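Local structure of glycoside hydrolase family 16 protein (Bacteroides ovatus, 7KR6) at residues W59-V72 with L85-I99. The protein is probably a glycoside hydrolase that cleaves mixed-linkage beta-glucans internally, and is captured here with a fluorinated glucan-derived label in its glycan-binding cleft. The protein carries 1 engineered substitution. Numbering follows the deposited sequence.
Sequences WTNQELQAYDAAHV and LTAERKGNKIYSGRI. With BGC (beta-D-glucopyranose), chain C; BGC (beta-D-glucopyranose), chain B; G2F (2-deoxy-2-fluoro-alpha-D-glucopyranose), chain D.
Arg98 lies across one face of the Tyr67 ring, its CB 3.6 Å from the ring centroid in a CH-pi contact, where the beta-sandwich typical of family 16 glycoside hydrolases borders the glycan cleft. With CG anti to the backbone N (chi1 172°) and the chain extended to NE, the arginine carries its guanidinium to the sugar: NH2 donates to O6 of the chain C glucose at 3.1 Å, while Trp59 CZ3 sits over the guanidinium face. Glu53 forms a salt bridge with NE, and NH1 donates to two waters, one shared with Thr60 OG1 and the sugars, the other with Glu63 OE1 and Tyr67 OH. Asn61 grips two sugars through OD1 and ND2; ND2 also donates to Glu63 OE2, while Gln65 NE2 holds Glu63 OE1. Strand 232-240 adds Asn237 ND2 to Tyr67 OH and Val240 N to Gln65 OE1. Behind this layer, residues 66-67 pair in parallel with 95-96, Ala66 N bonding Ile94 O at 2.8 Å. At the far end His71 is clamped in its ring plane between two carboxylates: ND1 reaches Asp68 OD1 at 2.6 Å, with Tyr95 CB over one ring face, and NE2 donates to the anti lone pair of Glu88 OE1 at 2.8 Å.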
ATOM      1  N   TRP A  59      -1.579  13.517  16.022  1.00 24.46           N
ATOM      2  CA  TRP A  59      -2.799  12.793  16.471  1.00 23.84           C
ATOM      3  C   TRP A  59      -2.967  11.496  15.663  1.00 24.61           C
ATOM      4  O   TRP A  59      -3.099  10.426  16.266  1.00 26.04           O
ATOM      5  CB  TRP A  59      -4.014  13.701  16.364  1.00 26.26           C
ATOM      6  CG  TRP A  59      -5.308  12.971  16.585  1.00 26.90           C
ATOM      7  CD1 TRP A  59      -5.644  12.254  17.695  1.00 32.22           C
ATOM      8  CD2 TRP A  59      -6.407  12.837  15.663  1.00 25.60           C
ATOM      9  NE1 TRP A  59      -6.902  11.736  17.556  1.00 31.45           N
ATOM     10  CE2 TRP A  59      -7.391  12.060  16.315  1.00 28.45           C
ATOM     11  CE3 TRP A  59      -6.673  13.307  14.371  1.00 29.55           C
ATOM     12  CZ2 TRP A  59      -8.593  11.700  15.695  1.00 30.65           C
ATOM     13  CZ3 TRP A  59      -7.871  12.978  13.769  1.00 28.08           C
ATOM     14  CH2 TRP A  59      -8.816  12.180  14.422  1.00 31.04           C
ATOM     15  N   THR A  60      -2.863  11.557  14.343  1.00 24.11           N
ATOM     16  CA  THR A  60      -2.876  10.331  13.486  1.00 22.01           C
ATOM     17  C   THR A  60      -1.692  10.278  12.539  1.00 22.53           C
ATOM     18  O   THR A  60      -1.222  11.367  12.113  1.00 21.12           O
ATOM     19  CB  THR A  60      -4.170  10.204  12.656  1.00 21.96           C
ATOM     20  OG1 THR A  60      -4.424  11.328  11.816  1.00 22.97           O
ATOM     21  CG2 THR A  60      -5.375  10.007  13.556  1.00 24.90           C
ATOM     22  N   ASN A  61      -1.281   9.056  12.186  1.00 21.98           N
ATOM     23  CA  ASN A  61      -0.385   8.757  11.040  1.00 21.24           C
ATOM     24  C   ASN A  61       0.952   9.489  11.155  1.00 22.01           C
ATOM     25  O   ASN A  61       1.573   9.715  10.116  1.00 20.97           O
ATOM     26  CB  ASN A  61      -1.075   9.109   9.712  1.00 21.09           C
ATOM     27  CG  ASN A  61      -2.385   8.349   9.574  1.00 19.38           C
ATOM     28  OD1 ASN A  61      -2.413   7.146   9.836  1.00 22.21           O
ATOM     29  ND2 ASN A  61      -3.428   9.024   9.122  1.00 19.55           N
ATOM     30  N   GLN A  62       1.383   9.889  12.349  1.00 21.77           N
ATOM     31  CA  GLN A  62       2.639  10.695  12.509  1.00 20.82           C
ATOM     32  C   GLN A  62       2.591  12.008  11.699  1.00 21.42           C
ATOM     33  O   GLN A  62       3.659  12.595  11.370  1.00 21.72           O
ATOM     34  CB  GLN A  62       3.859   9.880  12.082  1.00 24.00           C
ATOM     35  CG  GLN A  62       4.128   8.648  12.960  1.00 25.25           C
ATOM     36  CD  GLN A  62       5.285   7.830  12.431  1.00 27.63           C
ATOM     37  OE1 GLN A  62       6.452   8.103  12.719  1.00 35.60           O
ATOM     38  NE2 GLN A  62       5.000   6.851  11.584  1.00 30.80           N
ATOM     39  N   GLU A  63       1.414  12.555  11.490  1.00 19.96           N
ATOM     40  CA  GLU A  63       1.238  13.846  10.759  1.00 20.82           C
ATOM     41  C   GLU A  63       1.851  15.004  11.564  1.00 22.43           C
ATOM     42  O   GLU A  63       1.882  14.945  12.829  1.00 22.07           O
ATOM     43  CB  GLU A  63      -0.229  14.132  10.466  1.00 19.21           C
ATOM     44  CG  GLU A  63      -0.849  13.089   9.548  1.00 20.69           C
ATOM     45  CD  GLU A  63      -2.349  12.942   9.602  1.00 20.30           C
ATOM     46  OE1 GLU A  63      -2.998  13.835  10.133  1.00 20.55           O
ATOM     47  OE2 GLU A  63      -2.840  11.864   9.159  1.00 20.48           O
ATOM     48  N   LEU A  64       2.346  16.016  10.865  1.00 22.74           N
ATOM     49  CA  LEU A  64       3.028  17.176  11.482  1.00 21.47           C
ATOM     50  C   LEU A  64       2.034  18.275  11.857  1.00 23.18           C
ATOM     51  O   LEU A  64       2.386  19.058  12.743  1.00 25.21           O
ATOM     52  CB  LEU A  64       4.087  17.705  10.504  1.00 22.02           C
ATOM     53  CG  LEU A  64       5.184  16.695  10.151  1.00 23.70           C
ATOM     54  CD1 LEU A  64       6.094  17.200   9.037  1.00 26.52           C
ATOM     55  CD2 LEU A  64       5.983  16.339  11.375  1.00 26.93           C
ATOM     56  N   GLN A  65       0.913  18.442  11.153  1.00 22.20           N
ATOM     57  CA  GLN A  65       0.028  19.612  11.371  1.00 20.76           C
ATOM     58  C   GLN A  65      -0.804  19.409  12.631  1.00 21.88           C
ATOM     59  O   GLN A  65      -1.214  18.277  12.935  1.00 22.56           O
ATOM     60  CB  GLN A  65      -0.928  19.863  10.211  1.00 21.28           C
ATOM     61  CG  GLN A  65      -2.164  18.962  10.189  1.00 21.18           C
ATOM     62  CD  GLN A  65      -1.871  17.501   9.963  1.00 22.85           C
ATOM     63  OE1 GLN A  65      -0.875  17.147   9.320  1.00 19.69           O
ATOM     64  NE2 GLN A  65      -2.773  16.662  10.450  1.00 21.60           N
ATOM     65  N   ALA A  66      -1.099  20.525  13.283  1.00 22.33           N
ATOM     66  CA  ALA A  66      -2.272  20.635  14.170  1.00 24.06           C
ATOM     67  C   ALA A  66      -3.463  20.992  13.290  1.00 23.09           C
ATOM     68  O   ALA A  66      -3.341  21.795  12.362  1.00 25.52           O
ATOM     69  CB  ALA A  66      -2.002  21.689  15.198  1.00 25.07           C
ATOM     70  N   TYR A  67      -4.626  20.450  13.590  1.00 21.18           N
ATOM     71  CA  TYR A  67      -5.853  20.935  12.938  1.00 22.21           C
ATOM     72  C   TYR A  67      -6.516  21.981  13.843  1.00 22.05           C
ATOM     73  O   TYR A  67      -6.573  21.730  15.092  1.00 23.79           O
ATOM     74  CB  TYR A  67      -6.794  19.766  12.674  1.00 21.81           C
ATOM     75  CG  TYR A  67      -6.374  18.851  11.531  1.00 20.51           C
ATOM     76  CD1 TYR A  67      -6.206  19.371  10.260  1.00 21.10           C
ATOM     77  CD2 TYR A  67      -6.205  17.490  11.713  1.00 20.32           C
ATOM     78  CE1 TYR A  67      -5.886  18.556   9.179  1.00 21.87           C
ATOM     79  CE2 TYR A  67      -5.905  16.665  10.642  1.00 19.65           C
ATOM     80  CZ  TYR A  67      -5.756  17.200   9.373  1.00 20.55           C
ATOM     81  OH  TYR A  67      -5.444  16.381   8.305  1.00 19.75           O
ATOM     82  N   ASP A  68      -7.042  23.025  13.264  1.00 22.02           N
ATOM     83  CA  ASP A  68      -7.830  24.007  14.054  1.00 24.50           C
ATOM     84  C   ASP A  68      -8.868  24.697  13.203  1.00 26.16           C
ATOM     85  O   ASP A  68      -8.869  24.600  11.962  1.00 24.45           O
ATOM     86  CB  ASP A  68      -6.952  24.940  14.870  1.00 27.28           C
ATOM     87  CG  ASP A  68      -6.148  25.924  14.064  1.00 29.94           C
ATOM     88  OD1 ASP A  68      -6.606  26.324  12.983  1.00 29.45           O
ATOM     89  OD2 ASP A  68      -5.088  26.318  14.569  1.00 36.92           O
ATOM     90  N   ALA A  69      -9.805  25.337  13.893  1.00 24.81           N
ATOM     91  CA  ALA A  69     -10.971  25.898  13.199  1.00 24.84           C
ATOM     92  C   ALA A  69     -10.532  27.078  12.328  1.00 22.35           C
ATOM     93  O   ALA A  69     -11.197  27.349  11.326  1.00 25.05           O
ATOM     94  CB  ALA A  69     -12.027  26.274  14.208  1.00 26.67           C
ATOM     95  N   ALA A  70      -9.487  27.806  12.720  1.00 24.12           N
ATOM     96  CA  ALA A  70      -9.060  29.007  11.970  1.00 27.04           C
ATOM     97  C   ALA A  70      -8.566  28.629  10.569  1.00 29.63           C
ATOM     98  O   ALA A  70      -8.477  29.532   9.711  1.00 29.89           O
ATOM     99  CB  ALA A  70      -7.983  29.741  12.729  1.00 29.06           C
ATOM    100  N   HIS A  71      -8.187  27.364  10.346  1.00 25.48           N
ATOM    101  CA  HIS A  71      -7.617  26.963   9.044  1.00 24.17           C
ATOM    102  C   HIS A  71      -8.681  26.325   8.162  1.00 21.42           C
ATOM    103  O   HIS A  71      -8.320  25.656   7.160  1.00 21.52           O
ATOM    104  CB  HIS A  71      -6.357  26.142   9.307  1.00 24.06           C
ATOM    105  CG  HIS A  71      -5.246  27.023   9.769  1.00 24.28           C
ATOM    106  ND1 HIS A  71      -5.109  27.422  11.109  1.00 25.52           N
ATOM    107  CD2 HIS A  71      -4.233  27.617   9.095  1.00 29.49           C
ATOM    108  CE1 HIS A  71      -4.044  28.212  11.231  1.00 25.84           C
ATOM    109  NE2 HIS A  71      -3.499  28.350  10.017  1.00 28.93           N
ATOM    110  N   VAL A  72      -9.946  26.459   8.540  1.00 23.48           N
ATOM    111  CA  VAL A  72     -11.103  26.118   7.683  1.00 22.74           C
ATOM    112  C   VAL A  72     -11.857  27.425   7.449  1.00 24.46           C
ATOM    113  O   VAL A  72     -12.215  28.104   8.454  1.00 26.25           O
ATOM    114  CB  VAL A  72     -12.005  25.056   8.331  1.00 22.14           C
ATOM    115  CG1 VAL A  72     -13.125  24.692   7.384  1.00 24.66           C
ATOM    116  CG2 VAL A  72     -11.212  23.814   8.746  1.00 23.74           C
ATOM    117  N   LEU A  85      -9.420  24.844   2.851  1.00 20.08           N
ATOM    118  CA  LEU A  85      -8.537  24.309   3.894  1.00 19.98           C
ATOM    119  C   LEU A  85      -7.132  24.884   3.675  1.00 22.68           C
ATOM    120  O   LEU A  85      -6.536  24.641   2.585  1.00 22.14           O
ATOM    121  CB  LEU A  85      -8.512  22.783   3.830  1.00 20.43           C
ATOM    122  CG  LEU A  85      -9.885  22.117   3.791  1.00 21.79           C
ATOM    123  CD1 LEU A  85      -9.756  20.619   3.615  1.00 21.20           C
ATOM    124  CD2 LEU A  85     -10.714  22.439   5.038  1.00 23.40           C
ATOM    125  N   THR A  86      -6.625  25.557   4.692  1.00 22.10           N
ATOM    126  CA  THR A  86      -5.328  26.278   4.598  1.00 22.80           C
ATOM    127  C   THR A  86      -4.290  25.633   5.488  1.00 22.12           C
ATOM    128  O   THR A  86      -4.459  25.554   6.697  1.00 24.07           O
ATOM    129  CB  THR A  86      -5.490  27.745   5.004  1.00 22.75           C
ATOM    130  OG1 THR A  86      -6.479  28.301   4.131  1.00 24.66           O
ATOM    131  CG2 THR A  86      -4.150  28.456   4.901  1.00 24.41           C
ATOM    132  N   ALA A  87      -3.188  25.192   4.882  1.00 21.79           N
ATOM    133  CA  ALA A  87      -2.009  24.705   5.612  1.00 20.33           C
ATOM    134  C   ALA A  87      -1.014  25.869   5.731  1.00 22.70           C
ATOM    135  O   ALA A  87      -0.828  26.588   4.752  1.00 24.39           O
ATOM    136  CB  ALA A  87      -1.398  23.545   4.900  1.00 20.47           C
ATOM    137  N   GLU A  88      -0.505  26.070   6.921  1.00 23.84           N
ATOM    138  CA  GLU A  88       0.339  27.238   7.262  1.00 24.32           C
ATOM    139  C   GLU A  88       1.481  26.794   8.156  1.00 25.58           C
ATOM    140  O   GLU A  88       1.262  26.009   9.086  1.00 23.62           O
ATOM    141  CB  GLU A  88      -0.490  28.260   8.033  1.00 28.56           C
ATOM    142  CG  GLU A  88       0.353  29.420   8.531  1.00 33.00           C
ATOM    143  CD  GLU A  88      -0.475  30.556   9.109  1.00 34.45           C
ATOM    144  OE1 GLU A  88      -1.664  30.330   9.453  1.00 32.80           O
ATOM    145  OE2 GLU A  88       0.069  31.654   9.212  1.00 37.57           O
ATOM    146  N   ARG A  89       2.682  27.340   7.924  1.00 23.76           N
ATOM    147  CA  ARG A  89       3.817  27.104   8.818  1.00 24.71           C
ATOM    148  C   ARG A  89       4.232  28.419   9.490  1.00 23.43           C
ATOM    149  O   ARG A  89       4.369  29.432   8.797  1.00 25.75           O
ATOM    150  CB  ARG A  89       4.992  26.532   8.034  1.00 23.32           C
ATOM    151  CG  ARG A  89       6.149  26.161   8.939  1.00 25.30           C
ATOM    152  CD  ARG A  89       7.199  25.387   8.184  1.00 25.44           C
ATOM    153  NE  ARG A  89       8.428  25.195   8.927  1.00 27.01           N
ATOM    154  CZ  ARG A  89       9.452  24.466   8.506  1.00 27.74           C
ATOM    155  NH1 ARG A  89       9.415  23.904   7.300  1.00 28.62           N
ATOM    156  NH2 ARG A  89      10.511  24.316   9.280  1.00 29.47           N
ATOM    157  N   LYS A  90       4.454  28.357  10.791  1.00 27.14           N
ATOM    158  CA  LYS A  90       4.862  29.515  11.631  1.00 29.84           C
ATOM    159  C   LYS A  90       6.006  28.993  12.493  1.00 30.45           C
ATOM    160  O   LYS A  90       5.756  28.217  13.416  1.00 29.06           O
ATOM    161  CB  LYS A  90       3.646  30.083  12.377  1.00 32.34           C
ATOM    162  N   GLY A  91       7.254  29.309  12.133  1.00 30.32           N
ATOM    163  CA  GLY A  91       8.422  28.669  12.755  1.00 31.81           C
ATOM    164  C   GLY A  91       8.448  27.178  12.432  1.00 34.32           C
ATOM    165  O   GLY A  91       8.422  26.815  11.233  1.00 31.30           O
ATOM    166  N   ASN A  92       8.409  26.329  13.451  1.00 31.47           N
ATOM    167  CA  ASN A  92       8.364  24.861  13.259  1.00 35.97           C
ATOM    168  C   ASN A  92       6.969  24.362  13.639  1.00 30.83           C
ATOM    169  O   ASN A  92       6.832  23.134  13.735  1.00 36.47           O
ATOM    170  CB  ASN A  92       9.459  24.120  14.034  1.00 37.48           C
ATOM    171  CG  ASN A  92      10.849  24.349  13.458  1.00 43.50           C
ATOM    172  OD1 ASN A  92      11.046  24.448  12.235  1.00 41.32           O
ATOM    173  ND2 ASN A  92      11.826  24.429  14.348  1.00 43.46           N
ATOM    174  N   LYS A  93       6.003  25.263  13.795  1.00 29.91           N
ATOM    175  CA  LYS A  93       4.585  24.870  14.052  1.00 29.73           C
ATOM    176  C   LYS A  93       3.854  24.848  12.706  1.00 27.66           C
ATOM    177  O   LYS A  93       3.973  25.807  11.909  1.00 26.36           O
ATOM    178  CB  LYS A  93       3.892  25.823  15.023  1.00 33.13           C
ATOM    179  CG  LYS A  93       4.384  25.780  16.476  1.00 36.88           C
ATOM    180  CD  LYS A  93       4.531  24.400  17.075  1.00 45.29           C
ATOM    181  CE  LYS A  93       5.286  24.388  18.393  1.00 53.82           C
ATOM    182  NZ  LYS A  93       4.844  25.484  19.295  1.00 58.94           N
ATOM    183  N   ILE A  94       3.054  23.796  12.503  1.00 28.52           N
ATOM    184  CA  ILE A  94       2.227  23.643  11.289  1.00 25.40           C
ATOM    185  C   ILE A  94       0.746  23.475  11.675  1.00 21.17           C
ATOM    186  O   ILE A  94       0.461  22.763  12.622  1.00 23.44           O
ATOM    187  CB  ILE A  94       2.769  22.498  10.415  1.00 27.00           C
ATOM    188  CG1 ILE A  94       4.180  22.865   9.913  1.00 29.77           C
ATOM    189  CG2 ILE A  94       1.855  22.244   9.242  1.00 24.78           C
ATOM    190  CD1 ILE A  94       4.863  21.715   9.254  1.00 32.40           C
ATOM    191  N   TYR A  95      -0.107  24.179  10.958  1.00 22.86           N
ATOM    192  CA  TYR A  95      -1.576  24.211  11.179  1.00 22.12           C
ATOM    193  C   TYR A  95      -2.283  23.920   9.875  1.00 25.43           C
ATOM    194  O   TYR A  95      -1.855  24.394   8.834  1.00 23.98           O
ATOM    195  CB  TYR A  95      -1.985  25.594  11.672  1.00 26.96           C
ATOM    196  CG  TYR A  95      -1.188  26.031  12.867  1.00 28.39           C
ATOM    197  CD1 TYR A  95      -1.550  25.616  14.137  1.00 28.83           C
ATOM    198  CD2 TYR A  95      -0.045  26.808  12.720  1.00 31.86           C
ATOM    199  CE1 TYR A  95      -0.832  25.998  15.250  1.00 30.94           C
ATOM    200  CE2 TYR A  95       0.696  27.183  13.831  1.00 31.64           C
ATOM    201  CZ  TYR A  95       0.285  26.791  15.097  1.00 33.84           C
ATOM    202  OH  TYR A  95       0.993  27.119  16.219  1.00 36.65           O
ATOM    203  N   SER A  96      -3.417  23.231   9.927  1.00 21.46           N
ATOM    204  CA  SER A  96      -4.221  23.026   8.714  1.00 19.43           C
ATOM    205  C   SER A  96      -5.653  22.733   9.136  1.00 20.46           C
ATOM    206  O   SER A  96      -5.962  22.923  10.315  1.00 20.57           O
ATOM    207  CB  SER A  96      -3.636  21.906   7.864  1.00 20.07           C
ATOM    208  OG  SER A  96      -4.224  21.915   6.582  1.00 20.01           O
ATOM    209  N   GLY A  97      -6.484  22.391   8.160  1.00 20.64           N
ATOM    210  CA  GLY A  97      -7.923  22.196   8.379  1.00 20.25           C
ATOM    211  C   GLY A  97      -8.459  20.864   7.946  1.00 22.15           C
ATOM    212  O   GLY A  97      -7.936  20.219   6.985  1.00 21.03           O
ATOM    213  N   ARG A  98      -9.504  20.451   8.663  1.00 19.80           N
ATOM    214  CA  ARG A  98     -10.152  19.141   8.457  1.00 19.96           C
ATOM    215  C   ARG A  98     -11.607  19.299   8.888  1.00 20.47           C
ATOM    216  O   ARG A  98     -11.831  19.847   9.998  1.00 21.25           O
ATOM    217  CB  ARG A  98      -9.489  18.076   9.332  1.00 20.87           C
ATOM    218  CG  ARG A  98     -10.203  16.727   9.351  1.00 20.06           C
ATOM    219  CD  ARG A  98      -9.296  15.625   9.799  1.00 20.88           C
ATOM    220  NE  ARG A  98     -10.001  14.429  10.251  1.00 19.77           N
ATOM    221  CZ  ARG A  98      -9.438  13.255  10.414  1.00 19.46           C
ATOM    222  NH1 ARG A  98      -8.186  13.057  10.072  1.00 18.95           N
ATOM    223  NH2 ARG A  98     -10.130  12.240  10.933  1.00 20.82           N
ATOM    224  N   ILE A  99     -12.533  18.815   8.081  1.00 18.82           N
ATOM    225  CA  ILE A  99     -13.972  18.797   8.459  1.00 19.13           C
ATOM    226  C   ILE A  99     -14.546  17.407   8.255  1.00 20.58           C
ATOM    227  O   ILE A  99     -14.092  16.630   7.384  1.00 19.27           O
ATOM    228  CB  ILE A  99     -14.755  19.844   7.658  1.00 20.61           C
ATOM    229  CG1 ILE A  99     -14.883  19.460   6.191  1.00 20.11           C
ATOM    230  CG2 ILE A  99     -14.185  21.225   7.862  1.00 21.50           C
ATOM    231  CD1 ILE A  99     -15.682  20.416   5.328  1.00 22.94           C
TER
HETATM  232  C2  BGC C   2      -5.410   6.508  10.809  1.00 17.88           C
HETATM  233  C3  BGC C   2      -6.170   6.091  12.095  1.00 19.17           C
HETATM  234  C4  BGC C   2      -7.292   7.044  12.441  1.00 20.04           C
HETATM  235  C5  BGC C   2      -8.254   7.255  11.254  1.00 19.09           C
HETATM  236  C6  BGC C   2      -9.347   8.269  11.482  1.00 18.52           C
HETATM  237  C1  BGC C   2      -6.471   6.734   9.765  1.00 18.49           C
HETATM  238  O2  BGC C   2      -4.444   5.582  10.409  1.00 20.15           O
HETATM  239  O3  BGC C   2      -5.160   6.002  13.106  1.00 21.33           O
HETATM  240  O4  BGC C   2      -8.013   6.525  13.592  1.00 22.69           O
HETATM  241  O5  BGC C   2      -7.453   7.697  10.113  1.00 19.34           O
HETATM  242  O6  BGC C   2      -8.784   9.569  11.786  1.00 21.37           O
HETATM  243  C2  BGC B   3      -9.282   6.840  15.525  1.00 27.14           C
HETATM  244  C3  BGC B   3      -9.307   7.582  16.860  1.00 31.79           C
HETATM  245  C4  BGC B   3      -7.953   7.495  17.495  1.00 32.89           C
HETATM  246  C5  BGC B   3      -6.883   8.003  16.519  1.00 30.63           C
HETATM  247  C6  BGC B   3      -5.511   7.929  17.133  1.00 28.50           C
HETATM  248  C1  BGC B   3      -8.176   7.412  14.615  1.00 24.72           C
HETATM  249  O2  BGC B   3     -10.532   7.009  14.888  1.00 31.22           O
HETATM  250  O3  BGC B   3     -10.222   6.858  17.676  1.00 33.73           O
HETATM  251  O4  BGC B   3      -7.933   8.372  18.634  1.00 36.91           O
HETATM  252  O5  BGC B   3      -6.956   7.239  15.302  1.00 24.78           O
HETATM  253  O6  BGC B   3      -5.063   6.610  17.401  1.00 32.94           O
HETATM  254  C1  G2F D   1      -7.669   6.597   5.380  1.00 17.26           C
HETATM  255  C2  G2F D   1      -6.758   6.374   6.538  1.00 18.10           C
HETATM  256  C3  G2F D   1      -6.768   7.550   7.492  1.00 17.79           C
HETATM  257  C4  G2F D   1      -6.342   8.774   6.721  1.00 16.81           C
HETATM  258  C5  G2F D   1      -7.388   8.967   5.578  1.00 17.43           C
HETATM  259  C6  G2F D   1      -7.232  10.194   4.710  1.00 18.70           C
HETATM  260  O3  G2F D   1      -5.917   7.290   8.603  1.00 18.78           O
HETATM  261  O4  G2F D   1      -6.294   9.906   7.660  1.00 18.64           O
HETATM  262  O5  G2F D   1      -7.434   7.833   4.689  1.00 18.90           O
HETATM  263  O6  G2F D   1      -5.843  10.285   4.218  1.00 19.33           O
HETATM  264  F2  G2F D   1      -7.089   5.123   7.144  1.00 20.54           F
HETATM  265  O   HOH W   1      -6.746  10.634  10.322  1.00 19.40           O
HETATM  266  O   HOH W   2      -5.514  13.873   9.048  1.00 18.47           O
HETATM  267  O   HOH W   3       3.025  21.510  14.174  1.00 32.33           O
HETATM  268  O   HOH W   4      -9.701  22.034  11.113  1.00 23.19           O